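Side-chain contacts in reticulocyte binding protein (Streptococcus agalactiae COH1, PDB 3FAW), which is a cell-wall-anchored pullulanase that probably hydrolyses alpha-1,6-glucosidic bonds in pullulan and related branched glucans: residues A[277-281]-A[282-286]; A[295-298]-A[299-302]; A[301-304]-A[305-309]; A[374-377]-A[378-382]. One frame throughout, in Å; residues are numbered along the deposited sequence.

How the interactions relate
All four contacts are local. Interactions 2 to 4 sit on helices packed round the catalytic barrel, interaction 1 in the loop after its first strand. Interactions 2 and 3 share K301 and L302, and set F298, L302, L305 and L308 on barrel strands. Interaction 4, on helix 367-381, packs beside both: L302 lies against D378, and D303 forms a salt bridge with R382. Interaction 1 touches interactions 2 and 3 through F278 and L284. Each is partly buried: apolar F298, L305 and I379 are buried, whereas Q282, Q306 and K307 lie at the surface. A carboxylate holds the turn in interaction 1, an aromatic edge marks interaction 2, and water joins side chains in interactions 3 and 4, with calcium in interaction 3.

Interaction 1: residues A[277-281]-A[282-286]; sequences DFTSD and QSLDG
T279 is the first residue here to meet the turn ahead of it: CD1 of L284 lies 3.8 Å from CA of T279 and 4.1 Å from its CB. The hydroxyl of T279 looks elsewhere and accepts a hydrogen bond from the backbone N of G293. S280 sends its carbonyl to R331. D281 does most of the work. Its CG stands opposite the backbone N (chi1 -165°), which swings the carboxylate over the start of the 3-10 segment 282-284. OD1 accepts a nearly straight bond from N of S283 at 3.0 Å, the donor arriving from well above the carboxylate plane. That is an Asx turn, set in the loop between barrel strand 269-273 and helix 295-298. On the main chain, O of D281 accepts N of L284, also at 3.0 Å, so side chain and carbonyl of one residue hold two successive N-H groups. CB of S283 packs against the carboxylate, 3.4 Å from OD1, while OD2 is bonded to N of W675. With both oxygens engaged, the D281 carboxylate has little freedom to rotate. CB of L284 rests 3.4 Å from O of D281; branch CD1 reaches back to T279, while CD2 turns to K301.

Interaction 2: residues A[295-298]-A[299-302]; sequences FAAF and SEKL
A local apolar contact, a leucine methyl at a phenylalanine edge, joins F298 and L302 four residues apart, where helix 295-298 leads on toward helix 302-308 on the outside of the catalytic barrel. Methyl CD2 of L302 lies in the plane of the F298 ring, 3.7 Å from CE2, and so borders the ring without covering a face. The two side chains cross at about a right angle. F298 reaches this place with CG opposite its backbone N (chi1 -159°), and the same ring packs on I313 and L315 of strand 312-315. In this way the link is laid on the second strand of the TIM barrel, with L302 also touching I313. The backbone bonds change from i+4 to i+3 here. The bond from N of S299 to O of F295 is of the helical i+4 kind but weak, at 3.3 Å. The next two reach back only three residues: N of E300 to O of A297 at 2.9 Å, and N of K301 to O of F298 at 3.0 Å. In both, the donor stands more than 50° out of the carbonyl plane, as expected of 3-10-like winding. OG of S299 folds back to 2.7 Å from O of A296. E300 lays its CB and CG along this turn, CB 3.2 Å from O of A297, and its carboxylate is bonded to N of K289 and the amide of N290. K301 leads away from the turn to a cation-pi contact with W675.

Interaction 3: residues A[301-304]-A[305-309]; sequences KLDY and LQKLG. With CA (calcium ion), chain C.
With CG opposite the backbone N (chi1 171°), Y304 swings its ring beside L305, whose CG lies beside its own N (chi1 -65°). CD2 of L305 then sits 3.7 Å from CD2 of Y304, the two side chains crossing at a slant. The tyrosine hydroxyl goes on to a hydrogen bond with E622. K307 runs extended past D303, with CG of K307 3.3 Å from O of D303. It then bends at its last torsion (chi4 75°), turning NZ of K307 in to 3.6 Å from CB of D303. NZ and OD2 of D303 stay 4.3 Å apart, too far for a salt bridge; the aspartate pairs instead through OD1 with NE of R382. A water joins the polar groups, accepting from NZ of K307 and donating to OE1 of Q306, with a weak third bond to O of D303. Regular i+4 bonds run through this helix 302-308, which leads into barrel strand 312-315, while L305 and L308 pack on Y271 of strand 269-273. At its end the carbonyls are put to use: O of K307 binds a calcium ion at 2.3 Å, along with four waters, two of which donate to O of Q306 and O of L308. G309 leaves the helix with positive phi, a conformation suited to glycine, its N still bonded to O of L305 at 3.1 Å.

Interaction 4: residues A[374-377]-A[378-382]; sequences QLIH and DIHKR
The late turns of helix 367-381, in the crossover from barrel strand 312-315 to strand 385-390, bring H380 back over I376. CG of H380 lies opposite its own carbonyl carbon (chi1 -71°), which lays the ring back over O of I376. That oxygen stands 3.3 Å above the plane of the imidazole, displaced from the ring centre, while also accepting N of H380 at 2.9 Å. The two side chains run side by side, and methyl CG2 of I376 touches CE1 of H380 at 3.4 Å. At the ring edge a water links the two histidines, 2.7 Å from ND1 of H377 and 3.2 Å from ND1 of H380. With NE2 of H380 bonded to D452, both ring nitrogens have partners, which should limit rotation of the ring. On the buried side CD1 of I379 rests 4.2 Å from CG of L375. R382 folds back, NH1 donating to O of D378 at 3.2 Å, with that oxygen close to the guanidinium plane. L375 packs on F295 and F298 of helix 295-298, whereas D378, I379 and R382 all lie against L302 of helix 302-308.

Interaction 1: residues A[277-281]-A[282-286]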
loop_
_atom_site.group_PDB
_atom_site.type_symbol
_atom_site.label_atom_id
_atom_site.label_comp_id
_atom_site.label_asym_id
_atom_site.label_seq_id
_atom_site.Cartn_x
_atom_site.Cartn_y
_atom_site.Cartn_z
ATOM N N ASP A 277 -9.876 -6.432 -11.273
ATOM C CA ASP A 277 -10.899 -5.419 -11.581
ATOM C C ASP A 277 -10.831 -4.916 -13.016
ATOM O O ASP A 277 -11.856 -4.768 -13.684
ATOM C CB ASP A 277 -10.746 -4.187 -10.670
ATOM C CG ASP A 277 -11.018 -4.482 -9.205
ATOM O OD1 ASP A 277 -11.374 -5.630 -8.858
ATOM O OD2 ASP A 277 -10.861 -3.543 -8.394
ATOM N N PHE A 278 -9.615 -4.637 -13.470
ATOM C CA PHE A 278 -9.394 -3.880 -14.695
ATOM C C PHE A 278 -9.800 -4.628 -15.969
ATOM O O PHE A 278 -9.958 -3.999 -17.014
ATOM C CB PHE A 278 -7.923 -3.449 -14.783
ATOM C CG PHE A 278 -7.659 -2.325 -15.761
ATOM C CD1 PHE A 278 -8.392 -1.145 -15.710
ATOM C CD2 PHE A 278 -6.646 -2.436 -16.710
ATOM C CE1 PHE A 278 -8.140 -0.107 -16.597
ATOM C CE2 PHE A 278 -6.387 -1.402 -17.597
ATOM C CZ PHE A 278 -7.134 -0.232 -17.537
ATOM N N THR A 279 -9.957 -5.952 -15.886
ATOM C CA THR A 279 -10.352 -6.761 -17.050
ATOM C C THR A 279 -11.344 -7.893 -16.746
ATOM O O THR A 279 -11.428 -8.851 -17.510
ATOM C CB THR A 279 -9.101 -7.370 -17.751
ATOM O OG1 THR A 279 -8.410 -8.240 -16.845
ATOM C CG2 THR A 279 -8.151 -6.265 -18.232
ATOM N N SER A 280 -12.106 -7.780 -15.654
ATOM C CA SER A 280 -13.085 -8.814 -15.283
ATOM C C SER A 280 -14.498 -8.554 -15.824
ATOM O O SER A 280 -15.397 -9.365 -15.612
ATOM C CB SER A 280 -13.154 -8.977 -13.764
ATOM O OG SER A 280 -13.630 -7.798 -13.137
ATOM N N ASP A 281 -14.691 -7.436 -16.518
ATOM C CA ASP A 281 -15.994 -7.098 -17.109
ATOM C C ASP A 281 -16.451 -8.161 -18.117
ATOM O O ASP A 281 -15.710 -8.514 -19.041
ATOM C CB ASP A 281 -15.916 -5.731 -17.798
ATOM C CG ASP A 281 -17.288 -5.132 -18.109
ATOM O OD1 ASP A 281 -18.311 -5.843 -18.037
ATOM O OD2 ASP A 281 -17.335 -3.929 -18.435
ATOM N N GLN A 282 -17.680 -8.647 -17.937
ATOM C CA GLN A 282 -18.313 -9.598 -18.865
ATOM C C GLN A 282 -18.358 -9.044 -20.292
ATOM O O GLN A 282 -18.363 -9.804 -21.258
ATOM C CB GLN A 282 -19.744 -9.920 -18.413
ATOM C CG GLN A 282 -19.845 -10.663 -17.086
ATOM C CD GLN A 282 -21.223 -10.556 -16.447
ATOM O OE1 GLN A 282 -22.230 -10.377 -17.134
ATOM N NE2 GLN A 282 -21.271 -10.665 -15.123
ATOM N N SER A 283 -18.407 -7.716 -20.401
ATOM C CA SER A 283 -18.364 -7.009 -21.681
ATOM C C SER A 283 -17.152 -7.374 -22.536
ATOM O O SER A 283 -17.223 -7.315 -23.761
ATOM C CB SER A 283 -18.366 -5.497 -21.432
ATOM O OG SER A 283 -18.228 -4.770 -22.638
ATOM N N LEU A 284 -16.048 -7.744 -21.889
ATOM C CA LEU A 284 -14.803 -8.077 -22.585
ATOM C C LEU A 284 -14.757 -9.517 -23.111
ATOM O O LEU A 284 -13.822 -9.875 -23.833
ATOM C CB LEU A 284 -13.595 -7.827 -21.669
ATOM C CG LEU A 284 -13.356 -6.381 -21.204
ATOM C CD1 LEU A 284 -12.095 -6.292 -20.360
ATOM C CD2 LEU A 284 -13.276 -5.419 -22.381
ATOM N N ASP A 285 -15.746 -10.337 -22.756
ATOM C CA ASP A 285 -15.805 -11.715 -23.247
ATOM C C ASP A 285 -15.882 -11.722 -24.769
ATOM O O ASP A 285 -16.797 -11.142 -25.356
ATOM C CB ASP A 285 -17.004 -12.465 -22.661
ATOM C CG ASP A 285 -16.812 -12.828 -21.197
ATOM O OD1 ASP A 285 -15.654 -13.035 -20.769
ATOM O OD2 ASP A 285 -17.831 -12.922 -20.479
ATOM N N GLY A 286 -14.898 -12.360 -25.398
ATOM C CA GLY A 286 -14.789 -12.380 -26.853
ATOM C C GLY A 286 -13.910 -11.273 -27.412
ATOM O O GLY A 286 -13.494 -11.347 -28.570
#

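Interaction 2: residues A[295-298]-A[299-302]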
loop_
_atom_site.group_PDB
_atom_site.type_symbol
_atom_site.label_atom_id
_atom_site.label_comp_id
_atom_site.label_asym_id
_atom_site.label_seq_id
_atom_site.Cartn_x
_atom_site.Cartn_y
_atom_site.Cartn_z
ATOM N N PHE A 295 -2.230 -10.607 -15.653
ATOM C CA PHE A 295 -1.228 -9.648 -16.138
ATOM C C PHE A 295 -1.295 -9.499 -17.658
ATOM O O PHE A 295 -1.185 -8.390 -18.184
ATOM C CB PHE A 295 0.200 -10.087 -15.760
ATOM C CG PHE A 295 0.467 -10.141 -14.273
ATOM C CD1 PHE A 295 0.192 -9.051 -13.458
ATOM C CD2 PHE A 295 1.024 -11.277 -13.696
ATOM C CE1 PHE A 295 0.441 -9.100 -12.091
ATOM C CE2 PHE A 295 1.281 -11.329 -12.333
ATOM C CZ PHE A 295 0.991 -10.235 -11.530
ATOM N N ALA A 296 -1.466 -10.627 -18.346
ATOM C CA ALA A 296 -1.507 -10.674 -19.810
ATOM C C ALA A 296 -2.731 -9.963 -20.400
ATOM O O ALA A 296 -2.642 -9.368 -21.477
ATOM C CB ALA A 296 -1.458 -12.125 -20.288
ATOM N N ALA A 297 -3.867 -10.033 -19.704
ATOM C CA ALA A 297 -5.078 -9.314 -20.122
ATOM C C ALA A 297 -4.942 -7.808 -19.865
ATOM O O ALA A 297 -5.328 -6.987 -20.707
ATOM C CB ALA A 297 -6.309 -9.870 -19.398
ATOM N N PHE A 298 -4.395 -7.456 -18.702
ATOM C CA PHE A 298 -4.168 -6.050 -18.331
ATOM C C PHE A 298 -3.445 -5.286 -19.445
ATOM O O PHE A 298 -3.805 -4.150 -19.753
ATOM C CB PHE A 298 -3.357 -5.967 -17.027
ATOM C CG PHE A 298 -3.481 -4.646 -16.300
ATOM C CD1 PHE A 298 -4.162 -4.572 -15.088
ATOM C CD2 PHE A 298 -2.901 -3.486 -16.811
ATOM C CE1 PHE A 298 -4.269 -3.366 -14.399
ATOM C CE2 PHE A 298 -3.009 -2.272 -16.130
ATOM C CZ PHE A 298 -3.694 -2.215 -14.918
ATOM N N SER A 299 -2.433 -5.911 -20.048
ATOM C CA SER A 299 -1.658 -5.277 -21.127
ATOM C C SER A 299 -2.506 -4.907 -22.351
ATOM O O SER A 299 -2.191 -3.945 -23.066
ATOM C CB SER A 299 -0.499 -6.174 -21.567
ATOM O OG SER A 299 -0.978 -7.389 -22.107
ATOM N N GLU A 300 -3.575 -5.668 -22.580
ATOM C CA GLU A 300 -4.493 -5.424 -23.696
ATOM C C GLU A 300 -5.337 -4.153 -23.526
ATOM O O GLU A 300 -6.033 -3.749 -24.460
ATOM C CB GLU A 300 -5.431 -6.622 -23.895
ATOM C CG GLU A 300 -4.725 -7.956 -24.119
ATOM C CD GLU A 300 -5.688 -9.077 -24.482
ATOM O OE1 GLU A 300 -6.368 -8.979 -25.530
ATOM O OE2 GLU A 300 -5.761 -10.064 -23.725
ATOM N N LYS A 301 -5.283 -3.539 -22.343
ATOM C CA LYS A 301 -6.038 -2.319 -22.047
ATOM C C LYS A 301 -5.163 -1.121 -21.647
ATOM O O LYS A 301 -5.668 -0.136 -21.103
ATOM C CB LYS A 301 -7.065 -2.619 -20.942
ATOM C CG LYS A 301 -8.221 -3.499 -21.402
ATOM C CD LYS A 301 -8.967 -2.834 -22.557
ATOM C CE LYS A 301 -10.353 -3.380 -22.762
ATOM N NZ LYS A 301 -11.078 -2.539 -23.750
ATOM N N LEU A 302 -3.863 -1.198 -21.934
ATOM C CA LEU A 302 -2.922 -0.115 -21.609
ATOM C C LEU A 302 -3.057 1.105 -22.522
ATOM O O LEU A 302 -2.732 2.222 -22.113
ATOM C CB LEU A 302 -1.471 -0.617 -21.644
ATOM C CG LEU A 302 -1.066 -1.669 -20.605
ATOM C CD1 LEU A 302 0.370 -2.160 -20.866
ATOM C CD2 LEU A 302 -1.210 -1.143 -19.180
#

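Interaction 3: residues A[301-304]-A[305-309]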
loop_
_atom_site.group_PDB
_atom_site.type_symbol
_atom_site.label_atom_id
_atom_site.label_comp_id
_atom_site.label_asym_id
_atom_site.label_seq_id
_atom_site.Cartn_x
_atom_site.Cartn_y
_atom_site.Cartn_z
ATOM N N LYS A 301 -5.283 -3.539 -22.343
ATOM C CA LYS A 301 -6.038 -2.319 -22.047
ATOM C C LYS A 301 -5.163 -1.121 -21.647
ATOM O O LYS A 301 -5.668 -0.136 -21.103
ATOM C CB LYS A 301 -7.065 -2.619 -20.942
ATOM C CG LYS A 301 -8.221 -3.499 -21.402
ATOM C CD LYS A 301 -8.967 -2.834 -22.557
ATOM C CE LYS A 301 -10.353 -3.380 -22.762
ATOM N NZ LYS A 301 -11.078 -2.539 -23.750
ATOM N N LEU A 302 -3.863 -1.198 -21.934
ATOM C CA LEU A 302 -2.922 -0.115 -21.609
ATOM C C LEU A 302 -3.057 1.105 -22.522
ATOM O O LEU A 302 -2.732 2.222 -22.113
ATOM C CB LEU A 302 -1.471 -0.617 -21.644
ATOM C CG LEU A 302 -1.066 -1.669 -20.605
ATOM C CD1 LEU A 302 0.370 -2.160 -20.866
ATOM C CD2 LEU A 302 -1.210 -1.143 -19.180
ATOM N N ASP A 303 -3.510 0.890 -23.756
ATOM C CA ASP A 303 -3.766 1.989 -24.693
ATOM C C ASP A 303 -4.744 3.010 -24.097
ATOM O O ASP A 303 -4.536 4.217 -24.217
ATOM C CB ASP A 303 -4.302 1.453 -26.028
ATOM C CG ASP A 303 -3.202 0.897 -26.939
ATOM O OD1 ASP A 303 -2.021 0.850 -26.529
ATOM O OD2 ASP A 303 -3.526 0.503 -28.083
ATOM N N TYR A 304 -5.795 2.516 -23.446
ATOM C CA TYR A 304 -6.752 3.365 -22.729
ATOM C C TYR A 304 -6.065 4.277 -21.711
ATOM O O TYR A 304 -6.361 5.472 -21.634
ATOM C CB TYR A 304 -7.790 2.500 -22.006
ATOM C CG TYR A 304 -8.701 3.268 -21.064
ATOM C CD1 TYR A 304 -9.839 3.917 -21.544
ATOM C CD2 TYR A 304 -8.427 3.340 -19.697
ATOM C CE1 TYR A 304 -10.678 4.621 -20.692
ATOM C CE2 TYR A 304 -9.264 4.050 -18.831
ATOM C CZ TYR A 304 -10.388 4.687 -19.340
ATOM O OH TYR A 304 -11.229 5.389 -18.512
ATOM N N LEU A 305 -5.160 3.697 -20.924
ATOM C CA LEU A 305 -4.444 4.435 -19.889
ATOM C C LEU A 305 -3.382 5.356 -20.487
ATOM O O LEU A 305 -3.148 6.448 -19.972
ATOM C CB LEU A 305 -3.811 3.473 -18.879
ATOM C CG LEU A 305 -4.785 2.641 -18.037
ATOM C CD1 LEU A 305 -4.022 1.660 -17.155
ATOM C CD2 LEU A 305 -5.681 3.527 -17.187
ATOM N N GLN A 306 -2.742 4.919 -21.572
ATOM C CA GLN A 306 -1.818 5.784 -22.309
ATOM C C GLN A 306 -2.552 7.036 -22.802
ATOM O O GLN A 306 -2.057 8.153 -22.652
ATOM C CB GLN A 306 -1.187 5.039 -23.491
ATOM C CG GLN A 306 -0.151 5.853 -24.257
ATOM C CD GLN A 306 0.463 5.103 -25.432
ATOM O OE1 GLN A 306 -0.078 4.099 -25.905
ATOM N NE2 GLN A 306 1.599 5.599 -25.915
ATOM N N LYS A 307 -3.732 6.839 -23.386
ATOM C CA LYS A 307 -4.561 7.952 -23.854
ATOM C C LYS A 307 -5.054 8.810 -22.687
ATOM O O LYS A 307 -5.029 10.036 -22.764
ATOM C CB LYS A 307 -5.756 7.438 -24.660
ATOM C CG LYS A 307 -5.397 6.803 -26.000
ATOM C CD LYS A 307 -6.594 6.050 -26.583
ATOM C CE LYS A 307 -6.312 5.512 -27.986
ATOM N NZ LYS A 307 -5.421 4.313 -27.980
ATOM N N LEU A 308 -5.494 8.161 -21.610
ATOM C CA LEU A 308 -5.964 8.864 -20.412
ATOM C C LEU A 308 -4.944 9.893 -19.927
ATOM O O LEU A 308 -5.320 11.002 -19.532
ATOM C CB LEU A 308 -6.287 7.873 -19.286
ATOM C CG LEU A 308 -6.856 8.471 -17.991
ATOM C CD1 LEU A 308 -8.072 9.354 -18.280
ATOM C CD2 LEU A 308 -7.207 7.376 -16.982
ATOM N N GLY A 309 -3.666 9.507 -19.943
ATOM C CA GLY A 309 -2.550 10.432 -19.732
ATOM C C GLY A 309 -1.804 10.301 -18.413
ATOM O O GLY A 309 -0.917 11.102 -18.124
HETATM CA CA CA C . -4.355 12.023 -23.750
HETATM O O HOH W 1 -2.679 4.598 -27.014
HETATM O O HOH W 2 -2.236 11.038 -23.258
HETATM O O HOH W 3 -4.817 13.070 -21.402
HETATM O O HOH W 4 -6.741 11.930 -24.247
HETATM O O HOH W 5 -2.929 13.929 -23.427
#

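Interaction 4: residues A[374-377]-A[378-382]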
loop_
_atom_site.group_PDB
_atom_site.type_symbol
_atom_site.label_atom_id
_atom_site.label_comp_id
_atom_site.label_asym_id
_atom_site.label_seq_id
_atom_site.Cartn_x
_atom_site.Cartn_y
_atom_site.Cartn_z
ATOM N N GLN A 374 6.569 -8.856 -18.489
ATOM C CA GLN A 374 6.042 -8.524 -19.814
ATOM C C GLN A 374 5.039 -7.376 -19.739
ATOM O O GLN A 374 5.101 -6.441 -20.539
ATOM C CB GLN A 374 5.396 -9.753 -20.467
ATOM C CG GLN A 374 4.937 -9.542 -21.918
ATOM C CD GLN A 374 6.090 -9.293 -22.878
ATOM O OE1 GLN A 374 6.140 -8.266 -23.557
ATOM N NE2 GLN A 374 7.020 -10.234 -22.937
ATOM N N LEU A 375 4.119 -7.451 -18.781
ATOM C CA LEU A 375 3.188 -6.356 -18.516
ATOM C C LEU A 375 3.938 -5.045 -18.238
ATOM O O LEU A 375 3.566 -3.998 -18.757
ATOM C CB LEU A 375 2.281 -6.696 -17.324
ATOM C CG LEU A 375 1.386 -5.570 -16.793
ATOM C CD1 LEU A 375 0.449 -5.069 -17.886
ATOM C CD2 LEU A 375 0.601 -6.027 -15.570
ATOM N N ILE A 376 4.992 -5.117 -17.426
ATOM C CA ILE A 376 5.770 -3.930 -17.047
ATOM C C ILE A 376 6.544 -3.360 -18.246
ATOM O O ILE A 376 6.626 -2.146 -18.417
ATOM C CB ILE A 376 6.720 -4.236 -15.860
ATOM C CG1 ILE A 376 5.904 -4.412 -14.574
ATOM C CG2 ILE A 376 7.730 -3.118 -15.672
ATOM C CD1 ILE A 376 6.712 -4.877 -13.365
ATOM N N HIS A 377 7.077 -4.249 -19.080
ATOM C CA HIS A 377 7.711 -3.868 -20.348
ATOM C C HIS A 377 6.693 -3.213 -21.292
ATOM O O HIS A 377 7.013 -2.244 -21.973
ATOM C CB HIS A 377 8.347 -5.100 -21.007
ATOM C CG HIS A 377 9.331 -4.780 -22.095
ATOM N ND1 HIS A 377 10.510 -4.104 -21.860
ATOM C CD2 HIS A 377 9.325 -5.077 -23.418
ATOM C CE1 HIS A 377 11.178 -3.980 -22.995
ATOM N NE2 HIS A 377 10.483 -4.567 -23.954
ATOM N N ASP A 378 5.469 -3.742 -21.318
ATOM C CA ASP A 378 4.372 -3.160 -22.112
ATOM C C ASP A 378 3.922 -1.790 -21.569
ATOM O O ASP A 378 3.540 -0.913 -22.333
ATOM C CB ASP A 378 3.171 -4.117 -22.176
ATOM C CG ASP A 378 3.498 -5.452 -22.856
ATOM O OD1 ASP A 378 4.596 -5.593 -23.439
ATOM O OD2 ASP A 378 2.651 -6.370 -22.795
ATOM N N ILE A 379 3.967 -1.608 -20.253
ATOM C CA ILE A 379 3.701 -0.296 -19.644
ATOM C C ILE A 379 4.788 0.712 -20.038
ATOM O O ILE A 379 4.485 1.833 -20.454
ATOM C CB ILE A 379 3.603 -0.391 -18.099
ATOM C CG1 ILE A 379 2.340 -1.160 -17.690
ATOM C CG2 ILE A 379 3.579 1.000 -17.471
ATOM C CD1 ILE A 379 2.230 -1.460 -16.187
ATOM N N HIS A 380 6.048 0.301 -19.919
ATOM C CA HIS A 380 7.189 1.169 -20.222
ATOM C C HIS A 380 7.223 1.597 -21.689
ATOM O O HIS A 380 7.577 2.737 -21.995
ATOM C CB HIS A 380 8.513 0.492 -19.845
ATOM C CG HIS A 380 8.735 0.373 -18.365
ATOM N ND1 HIS A 380 9.642 -0.507 -17.816
ATOM C CD2 HIS A 380 8.158 1.015 -17.321
ATOM C CE1 HIS A 380 9.618 -0.400 -16.500
ATOM N NE2 HIS A 380 8.728 0.520 -16.174
ATOM N N LYS A 381 6.854 0.678 -22.581
ATOM C CA LYS A 381 6.745 0.962 -24.016
ATOM C C LYS A 381 5.788 2.119 -24.309
ATOM O O LYS A 381 5.976 2.846 -25.281
ATOM C CB LYS A 381 6.278 -0.290 -24.771
ATOM C CG LYS A 381 6.264 -0.145 -26.287
ATOM C CD LYS A 381 5.946 -1.461 -26.977
ATOM C CE LYS A 381 5.758 -1.279 -28.477
ATOM N NZ LYS A 381 6.927 -0.607 -29.122
ATOM N N ARG A 382 4.771 2.286 -23.464
ATOM C CA ARG A 382 3.764 3.342 -23.647
ATOM C C ARG A 382 4.047 4.621 -22.844
ATOM O O ARG A 382 3.142 5.426 -22.611
ATOM C CB ARG A 382 2.375 2.793 -23.310
ATOM C CG ARG A 382 1.885 1.743 -24.304
ATOM C CD ARG A 382 0.795 0.887 -23.704
ATOM N NE ARG A 382 0.098 0.062 -24.691
ATOM C CZ ARG A 382 0.569 -1.070 -25.213
ATOM N NH1 ARG A 382 1.764 -1.544 -24.873
ATOM N NH2 ARG A 382 -0.164 -1.739 -26.095
HETATM O O HOH W 6 11.101 -2.127 -20.120
#